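Local coordinates for protein Endonuclease/exonuclease/phosphatase (PDB 4RUW) that belongs to the endonuclease/exonuclease/phosphatase family and joins a zinc-bearing DNase I-like domain to an Ig-like domain, at residues M254-A259 with D345-W350. Numbering follows the deposited sequence.
Sequences MQSWIA and DGLDGW
A259 O takes hydrogen bonds from two side chains, T339 OG1 and Q352 NE2, while A259 CB packs on the indole of W350. These two grips tie the helix to the strands of the Ig-like domain. The methyl sits over one ring face: A259 CB lies 3.8 Å from the centroid of the five-membered ring of W350, 19° off the normal, a CH-pi contact. Its closest ring atom is W350 CD2, 3.6 Å from A259 CB. W350 CG stands between the backbone N and the carbonyl carbon (chi1 53°), and the indole reaches across to the helix. Its six-membered ring extends one turn back, where W350 CZ3 comes 4.1 Å from Q255 CB. S256 meets the loop: S256 CB lies 3.6 Å from G346 O. S256 OG bonds within its own helix to L253 O and only brushes L347 CD2, at 4.2 Å. No hydrogen bond joins the two segments, so they meet through van der Waals and CH-pi contacts. Helix 251-260 of the DNase I-like domain is thus held between helix 207-222, touched by M254 and W257, and the Ig-like sheet, where strand 334-342 flanks W350 through T339 and L341.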
loop_
_atom_site.group_PDB
_atom_site.type_symbol
_atom_site.label_atom_id
_atom_site.label_comp_id
_atom_site.label_asym_id
_atom_site.label_seq_id
_atom_site.Cartn_x
_atom_site.Cartn_y
_atom_site.Cartn_z
HETATM N N MSE A 254 -11.039 4.316 5.706
HETATM C CA MSE A 254 -9.648 4.624 5.421
HETATM C C MSE A 254 -9.300 4.398 3.952
HETATM O O MSE A 254 -8.578 5.195 3.348
HETATM C CB MSE A 254 -8.728 3.826 6.350
HETATM C CG MSE A 254 -8.663 4.417 7.763
HETATM SE SE MSE A 254 -7.344 3.602 8.942
HETATM C CE MSE A 254 -8.468 2.204 9.720
ATOM N N GLN A 255 -9.806 3.314 3.370
ATOM C CA GLN A 255 -9.531 3.064 1.959
ATOM C C GLN A 255 -10.144 4.141 1.060
ATOM O O GLN A 255 -9.562 4.497 0.035
ATOM C CB GLN A 255 -9.979 1.659 1.549
ATOM C CG GLN A 255 -9.240 0.552 2.294
ATOM C CD GLN A 255 -7.852 0.263 1.741
ATOM O OE1 GLN A 255 -7.531 0.613 0.602
ATOM N NE2 GLN A 255 -7.029 -0.417 2.541
ATOM N N SER A 256 -11.302 4.677 1.440
ATOM C CA SER A 256 -11.900 5.754 0.662
ATOM C C SER A 256 -10.994 6.987 0.677
ATOM O O SER A 256 -10.863 7.660 -0.335
ATOM C CB SER A 256 -13.317 6.092 1.145
ATOM O OG SER A 256 -13.336 6.860 2.342
ATOM N N TRP A 257 -10.351 7.265 1.807
ATOM C CA TRP A 257 -9.437 8.405 1.890
ATOM C C TRP A 257 -8.245 8.219 0.962
ATOM O O TRP A 257 -7.792 9.154 0.306
ATOM C CB TRP A 257 -8.898 8.576 3.303
ATOM C CG TRP A 257 -9.894 8.909 4.353
ATOM C CD1 TRP A 257 -11.185 9.311 4.182
ATOM C CD2 TRP A 257 -9.670 8.856 5.763
ATOM N NE1 TRP A 257 -11.777 9.521 5.411
ATOM C CE2 TRP A 257 -10.865 9.249 6.394
ATOM C CE3 TRP A 257 -8.564 8.531 6.554
ATOM C CZ2 TRP A 257 -10.986 9.316 7.781
ATOM C CZ3 TRP A 257 -8.687 8.602 7.931
ATOM C CH2 TRP A 257 -9.889 8.985 8.529
ATOM N N ILE A 258 -7.711 7.007 0.924
ATOM C CA ILE A 258 -6.553 6.731 0.080
ATOM C C ILE A 258 -6.930 6.913 -1.395
ATOM O O ILE A 258 -6.204 7.550 -2.169
ATOM C CB ILE A 258 -5.994 5.311 0.328
ATOM C CG1 ILE A 258 -5.550 5.150 1.788
ATOM C CG2 ILE A 258 -4.843 5.031 -0.602
ATOM C CD1 ILE A 258 -5.243 3.705 2.188
ATOM N N ALA A 259 -8.080 6.368 -1.780
ATOM C CA ALA A 259 -8.534 6.483 -3.156
ATOM C C ALA A 259 -8.794 7.944 -3.533
ATOM O O ALA A 259 -8.451 8.370 -4.635
ATOM C CB ALA A 259 -9.777 5.637 -3.372
ATOM N N ASP A 345 -22.635 6.770 1.207
ATOM C CA ASP A 345 -21.680 7.482 2.039
ATOM C C ASP A 345 -20.256 7.352 1.510
ATOM O O ASP A 345 -19.297 7.641 2.224
ATOM C CB ASP A 345 -21.745 6.977 3.477
ATOM C CG ASP A 345 -23.088 7.228 4.119
ATOM O OD1 ASP A 345 -23.647 8.329 3.921
ATOM O OD2 ASP A 345 -23.589 6.321 4.813
ATOM N N GLY A 346 -20.116 6.916 0.261
ATOM C CA GLY A 346 -18.811 6.834 -0.372
ATOM C C GLY A 346 -17.932 5.718 0.162
ATOM O O GLY A 346 -16.707 5.795 0.043
ATOM N N LEU A 347 -18.555 4.684 0.730
ATOM C CA LEU A 347 -17.832 3.605 1.403
ATOM C C LEU A 347 -17.878 2.269 0.674
ATOM O O LEU A 347 -17.391 1.269 1.194
ATOM C CB LEU A 347 -18.369 3.408 2.821
ATOM C CG LEU A 347 -18.208 4.621 3.730
ATOM C CD1 LEU A 347 -18.852 4.361 5.082
ATOM C CD2 LEU A 347 -16.744 4.960 3.898
ATOM N N ASP A 348 -18.446 2.241 -0.526
ATOM C CA ASP A 348 -18.659 0.970 -1.204
ATOM C C ASP A 348 -17.689 0.709 -2.348
ATOM O O ASP A 348 -17.778 -0.324 -3.022
ATOM C CB ASP A 348 -20.098 0.880 -1.692
ATOM C CG ASP A 348 -21.071 0.851 -0.548
ATOM O OD1 ASP A 348 -21.058 -0.153 0.185
ATOM O OD2 ASP A 348 -21.816 1.835 -0.361
ATOM N N GLY A 349 -16.761 1.634 -2.559
ATOM C CA GLY A 349 -15.809 1.524 -3.642
ATOM C C GLY A 349 -15.584 2.861 -4.308
ATOM O O GLY A 349 -15.852 3.913 -3.721
ATOM N N TRP A 350 -15.107 2.833 -5.545
ATOM C CA TRP A 350 -14.734 4.066 -6.215
ATOM C C TRP A 350 -14.445 3.832 -7.686
ATOM O O TRP A 350 -14.287 2.689 -8.147
ATOM C CB TRP A 350 -13.476 4.672 -5.572
ATOM C CG TRP A 350 -12.326 3.704 -5.485
ATOM C CD1 TRP A 350 -11.475 3.344 -6.487
ATOM C CD2 TRP A 350 -11.930 2.948 -4.332
ATOM N NE1 TRP A 350 -10.565 2.419 -6.029
ATOM C CE2 TRP A 350 -10.823 2.155 -4.710
ATOM C CE3 TRP A 350 -12.398 2.878 -3.016
ATOM C CZ2 TRP A 350 -10.175 1.305 -3.816
ATOM C CZ3 TRP A 350 -11.761 2.020 -2.130
ATOM C CH2 TRP A 350 -10.662 1.243 -2.537
#